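Local coordinates for 6-phosphogluconolactonase (Shewanella baltica, PDB 3NWP), which probably hydrolyses 6-phosphogluconolactone to 6-phosphogluconate, the second step of the oxidative pentose phosphate pathway, at residues 40-45 / 69-74; 137-142 / 196-201. One frame throughout, in Å; residues are numbered along the deposited sequence.

In the fold
Both contacts are built around one mixed beta sheet. Contact 1 comes first along the chain and closes before contact 2 opens. It pairs the parallel strands 39-43 and 66-74, near the centre of the chain. Strand 132-135 runs parallel to strand 39-43 and leads into loop 137-142. Strand 132-135 also pairs with strand 189-194, on the side away from 39-43, and strand 189-194 leads into helix 196-206. Contact 2 therefore joins the elements that follow two neighbouring strands. The contact centres lie 19 Å apart and the nearest atoms about 6 Å, without touching. Contact 1 belongs to the buried core of this Rossmann-like fold, whereas contact 2 lies farther out and is partly exposed.

Contact 1: 40-45 / 69-74; sequences SLVVSG and TLADER
Val42 pairs with Thr69, and Val43 with Leu70, in two parallel bridges between strands 39-43 and 66-74. With helix 50-58 these strands form a beta-alpha-beta unit of the Rossmann-like fold. Three backbone hydrogen bonds join them. Thr69 N donates to Leu41 O (3.0 Å), and Val43 N donates to Thr69 O (3.0 Å). The third, from Ala71 N to Val43 O, is 2.8 Å long. Val43 O also receives a CA-H contact from Leu70.

On one face, Val42 and Thr69 lie side by side, with their CG2 methyls 4.1 Å apart. The other methyl, Val42 CG1, is anti to the backbone N (chi1 174°). This sets it 3.5 Å from Ala71 N, near the point where the strand is interrupted. Thr69 OG1 turns to another partner, the carbonyl of Arg103. On the opposite face, Val43 CG2 and Leu70 CD2 meet at 4.2 Å. Val88 of helix 84-91 touches both residues and covers this side.

Beyond the bridges the two segments stay in touch through smaller groups. Ser44 OG lies 3.4 Å from Ala71 CB, and its hydrogen bond to Val134 O ties it to strand 132-135. Asp72 OD1 reaches back to the loop after strand 39-43 through water: it accepts from a water at 2.6 Å, and that water accepts from Gly45 N.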
loop_
_atom_site.group_PDB
_atom_site.type_symbol
_atom_site.label_atom_id
_atom_site.label_comp_id
_atom_site.label_asym_id
_atom_site.label_seq_id
_atom_site.Cartn_x
_atom_site.Cartn_y
_atom_site.Cartn_z
ATOM N N SER A 40 -11.009 2.162 7.049
ATOM C CA SER A 40 -10.184 1.175 6.360
ATOM C C SER A 40 -8.818 1.751 6.017
ATOM O O SER A 40 -8.664 2.916 5.624
ATOM C CB SER A 40 -10.860 0.612 5.123
ATOM O OG SER A 40 -11.192 1.623 4.222
ATOM N N LEU A 41 -7.815 0.906 6.237
ATOM C CA LEU A 41 -6.397 1.176 6.011
ATOM C C LEU A 41 -5.782 0.077 5.134
ATOM O O LEU A 41 -5.964 -1.118 5.401
ATOM C CB LEU A 41 -5.701 1.167 7.331
ATOM C CG LEU A 41 -4.187 1.275 7.346
ATOM C CD1 LEU A 41 -3.692 2.630 6.795
ATOM C CD2 LEU A 41 -3.574 0.995 8.802
ATOM N N VAL A 42 -5.050 0.480 4.097
ATOM C CA VAL A 42 -4.273 -0.438 3.266
ATOM C C VAL A 42 -2.835 -0.098 3.524
ATOM O O VAL A 42 -2.418 1.063 3.473
ATOM C CB VAL A 42 -4.584 -0.245 1.789
ATOM C CG1 VAL A 42 -3.648 -1.124 0.907
ATOM C CG2 VAL A 42 -6.131 -0.526 1.502
ATOM N N VAL A 43 -2.028 -1.101 3.838
ATOM C CA VAL A 43 -0.611 -0.920 4.011
ATOM C C VAL A 43 0.221 -1.785 3.046
ATOM O O VAL A 43 -0.256 -2.843 2.581
ATOM C CB VAL A 43 -0.145 -1.192 5.438
ATOM C CG1 VAL A 43 -0.852 -0.173 6.417
ATOM C CG2 VAL A 43 -0.447 -2.670 5.912
ATOM N N SER A 44 1.463 -1.361 2.819
ATOM C CA SER A 44 2.410 -2.072 2.008
ATOM C C SER A 44 3.524 -2.695 2.845
ATOM O O SER A 44 3.734 -2.327 4.004
ATOM C CB SER A 44 2.987 -1.133 0.935
ATOM O OG SER A 44 1.964 -0.606 0.097
ATOM N N GLY A 45 4.215 -3.658 2.241
ATOM C CA GLY A 45 5.244 -4.456 2.917
ATOM C C GLY A 45 6.646 -3.960 2.725
ATOM O O GLY A 45 6.900 -2.773 2.465
ATOM N N THR A 69 -5.959 -4.091 5.466
ATOM C CA THR A 69 -5.515 -5.094 4.522
ATOM C C THR A 69 -4.205 -4.652 3.852
ATOM O O THR A 69 -3.619 -3.622 4.212
ATOM C CB THR A 69 -6.613 -5.480 3.508
ATOM O OG1 THR A 69 -6.245 -6.715 2.845
ATOM C CG2 THR A 69 -6.913 -4.394 2.466
ATOM N N LEU A 70 -3.727 -5.448 2.905
ATOM C CA LEU A 70 -2.461 -5.285 2.230
ATOM C C LEU A 70 -2.638 -4.756 0.816
ATOM O O LEU A 70 -3.605 -5.109 0.105
ATOM C CB LEU A 70 -1.765 -6.668 2.123
ATOM C CG LEU A 70 -1.554 -7.417 3.444
ATOM C CD1 LEU A 70 -1.016 -8.836 3.202
ATOM C CD2 LEU A 70 -0.607 -6.614 4.342
ATOM N N ALA A 71 -1.697 -3.928 0.384
ATOM C CA ALA A 71 -1.663 -3.486 -1.002
ATOM C C ALA A 71 -1.395 -4.636 -1.968
ATOM O O ALA A 71 -1.835 -4.590 -3.119
ATOM C CB ALA A 71 -0.628 -2.332 -1.205
ATOM N N ASP A 72 -0.626 -5.597 -1.480
ATOM C CA ASP A 72 -0.177 -6.763 -2.267
ATOM C C ASP A 72 0.390 -7.807 -1.354
ATOM O O ASP A 72 0.648 -7.577 -0.163
ATOM C CB ASP A 72 0.833 -6.359 -3.358
ATOM C CG ASP A 72 2.201 -5.977 -2.822
ATOM O OD1 ASP A 72 2.256 -5.322 -1.782
ATOM O OD2 ASP A 72 3.212 -6.269 -3.449
ATOM N N GLU A 73 0.589 -8.984 -1.919
ATOM C CA GLU A 73 1.097 -10.095 -1.138
ATOM C C GLU A 73 1.852 -11.030 -2.053
ATOM O O GLU A 73 1.550 -11.167 -3.212
ATOM C CB GLU A 73 -0.037 -10.812 -0.390
ATOM C CG GLU A 73 0.371 -12.018 0.435
ATOM C CD GLU A 73 1.379 -11.668 1.541
ATOM O OE1 GLU A 73 2.562 -11.443 1.230
ATOM O OE2 GLU A 73 0.916 -11.593 2.724
ATOM N N ARG A 74 2.894 -11.647 -1.508
ATOM C CA ARG A 74 3.619 -12.725 -2.193
ATOM C C ARG A 74 2.887 -14.023 -1.924
ATOM O O ARG A 74 2.414 -14.283 -0.786
ATOM C CB ARG A 74 5.045 -12.811 -1.670
ATOM C CG ARG A 74 5.973 -11.645 -2.043
ATOM C CD ARG A 74 5.689 -10.377 -1.228
ATOM N NE ARG A 74 6.666 -9.342 -1.521
ATOM C CZ ARG A 74 7.917 -9.331 -1.066
ATOM N NH1 ARG A 74 8.371 -10.275 -0.225
ATOM N NH2 ARG A 74 8.734 -8.348 -1.442
HETATM O O HOH W 1 4.232 -4.138 -0.602
#

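Contact 2: 137-142 / 196-201; sequences MGNDGH and EQKLSV
The loop 137-142 carries Gly-Asn-Asp-Gly-His, which matches the Gly-X-Asp-Gly-His pattern of the 6-phosphogluconolactonase family, and packs here against the first turns of helix 196-206. Lys198 makes the direct hydrogen bond across the contact. Its chain bends at chi2 (-58°) and chi4 (68°), bringing NZ 2.8 Å from Met137 O, nearly in line with the carbonyl. A methionine in its place would lack the ammonium group, and Met137 O would probably lose its charged partner from the helix.

Nearby, the side-chain amides of Asn139 and Gln197 stack with their planes 8° apart. Asn139 CG lies 3.4 Å from Gln197 NE2. The chains themselves cross at about a right angle, and Asn139 OD1 rests against Lys198 CE at 3.4 Å.

The loop follows strand 132-135 and makes a type I beta turn from Gly138 to Gly141. Asp140 OD1 accepts from His142 N, an Asx turn. The same oxygen also takes a hydrogen bond from His142 ND1 (2.7 Å) through its syn lone pair. The ring of His142 also stacks with Phe147.

Val201 points toward the loop. Its CG1 is tight against the methyl CE of Met137, a selenomethionine in this crystal, at 3.5 Å. Leu191 and Leu193 of strand 189-194 touch the same Met137 side chain. The other branch, Val201 CG2, lies 3.6 Å from Asn139 O.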
loop_
_atom_site.group_PDB
_atom_site.type_symbol
_atom_site.label_atom_id
_atom_site.label_comp_id
_atom_site.label_asym_id
_atom_site.label_seq_id
_atom_site.Cartn_x
_atom_site.Cartn_y
_atom_site.Cartn_z
HETATM N N MSE A 137 7.477 2.273 -3.243
HETATM C CA MSE A 137 7.885 2.290 -4.654
HETATM C C MSE A 137 9.208 1.567 -4.749
HETATM O O MSE A 137 10.137 1.832 -4.004
HETATM C CB MSE A 137 8.022 3.704 -5.122
HETATM C CG MSE A 137 8.458 3.910 -6.597
HETATM SE SE MSE A 137 9.023 5.654 -7.048
HETATM C CE MSE A 137 10.616 5.563 -6.085
ATOM N N GLY A 138 9.304 0.663 -5.742
ATOM C CA GLY A 138 10.560 -0.027 -5.995
ATOM C C GLY A 138 11.515 0.820 -6.830
ATOM O O GLY A 138 11.153 1.838 -7.400
ATOM N N ASN A 139 12.764 0.375 -6.889
ATOM C CA ASN A 139 13.776 1.057 -7.706
ATOM C C ASN A 139 13.498 0.964 -9.190
ATOM O O ASN A 139 14.083 1.724 -9.989
ATOM C CB ASN A 139 15.183 0.515 -7.385
ATOM C CG ASN A 139 15.674 0.935 -6.033
ATOM O OD1 ASN A 139 15.387 2.022 -5.567
ATOM N ND2 ASN A 139 16.440 0.054 -5.394
ATOM N N ASP A 140 12.594 0.062 -9.589
ATOM C CA ASP A 140 12.080 -0.047 -10.946
ATOM C C ASP A 140 10.829 0.800 -11.249
ATOM O O ASP A 140 10.257 0.709 -12.326
ATOM C CB ASP A 140 11.780 -1.541 -11.290
ATOM C CG ASP A 140 10.681 -2.137 -10.420
ATOM O OD1 ASP A 140 10.308 -1.507 -9.423
ATOM O OD2 ASP A 140 10.236 -3.299 -10.666
ATOM N N GLY A 141 10.366 1.565 -10.246
ATOM C CA GLY A 141 9.106 2.286 -10.370
ATOM C C GLY A 141 7.808 1.552 -10.129
ATOM O O GLY A 141 6.747 2.146 -10.320
ATOM N N HIS A 142 7.887 0.277 -9.723
ATOM C CA HIS A 142 6.690 -0.480 -9.367
ATOM C C HIS A 142 6.114 0.042 -8.062
ATOM O O HIS A 142 6.844 0.650 -7.253
ATOM C CB HIS A 142 6.929 -2.014 -9.280
ATOM C CG HIS A 142 7.352 -2.544 -7.953
ATOM N ND1 HIS A 142 8.670 -2.665 -7.573
ATOM C CD2 HIS A 142 6.613 -3.039 -6.926
ATOM C CE1 HIS A 142 8.728 -3.212 -6.365
ATOM N NE2 HIS A 142 7.494 -3.447 -5.951
ATOM N N GLU A 196 18.588 8.217 -0.859
ATOM C CA GLU A 196 18.891 8.993 -2.061
ATOM C C GLU A 196 18.518 8.253 -3.342
ATOM O O GLU A 196 18.041 8.882 -4.296
ATOM C CB GLU A 196 20.371 9.391 -2.058
ATOM C CG GLU A 196 20.646 10.585 -1.170
ATOM N N GLN A 197 18.687 6.937 -3.376
ATOM C CA GLN A 197 18.287 6.180 -4.557
ATOM C C GLN A 197 16.786 6.300 -4.845
ATOM O O GLN A 197 16.371 6.560 -5.984
ATOM C CB GLN A 197 18.686 4.688 -4.506
ATOM C CG GLN A 197 18.221 3.941 -5.755
ATOM C CD GLN A 197 18.855 2.571 -5.897
ATOM O OE1 GLN A 197 19.423 2.045 -4.940
ATOM N NE2 GLN A 197 18.739 1.978 -7.085
ATOM N N LYS A 198 15.971 6.093 -3.815
ATOM C CA LYS A 198 14.516 6.250 -4.010
ATOM C C LYS A 198 14.157 7.658 -4.437
ATOM O O LYS A 198 13.203 7.870 -5.221
ATOM C CB LYS A 198 13.751 5.880 -2.727
ATOM C CG LYS A 198 13.712 4.407 -2.377
ATOM C CD LYS A 198 13.089 3.540 -3.484
ATOM C CE LYS A 198 13.055 2.059 -3.115
ATOM N NZ LYS A 198 12.082 1.791 -1.962
ATOM N N LEU A 199 14.846 8.663 -3.907
ATOM C CA LEU A 199 14.538 10.046 -4.337
ATOM C C LEU A 199 14.851 10.184 -5.840
ATOM O O LEU A 199 14.040 10.771 -6.586
ATOM C CB LEU A 199 15.306 11.098 -3.533
ATOM C CG LEU A 199 15.069 12.556 -3.936
ATOM C CD1 LEU A 199 13.655 12.907 -3.568
ATOM C CD2 LEU A 199 16.168 13.426 -3.256
ATOM N N SER A 200 15.980 9.625 -6.279
ATOM C CA SER A 200 16.336 9.679 -7.700
ATOM C C SER A 200 15.269 8.987 -8.575
ATOM O O SER A 200 14.864 9.516 -9.608
ATOM C CB SER A 200 17.701 9.004 -7.925
ATOM O OG SER A 200 18.031 9.009 -9.310
ATOM N N VAL A 201 14.818 7.810 -8.147
ATOM C CA VAL A 201 13.781 7.054 -8.874
ATOM C C VAL A 201 12.453 7.805 -8.890
ATOM O O VAL A 201 11.747 7.832 -9.873
ATOM C CB VAL A 201 13.656 5.613 -8.311
ATOM C CG1 VAL A 201 12.490 4.843 -8.930
ATOM C CG2 VAL A 201 15.027 4.896 -8.464
HETATM O O HOH W 2 9.185 2.738 -0.769
HETATM O O HOH W 3 17.057 2.336 -9.913
#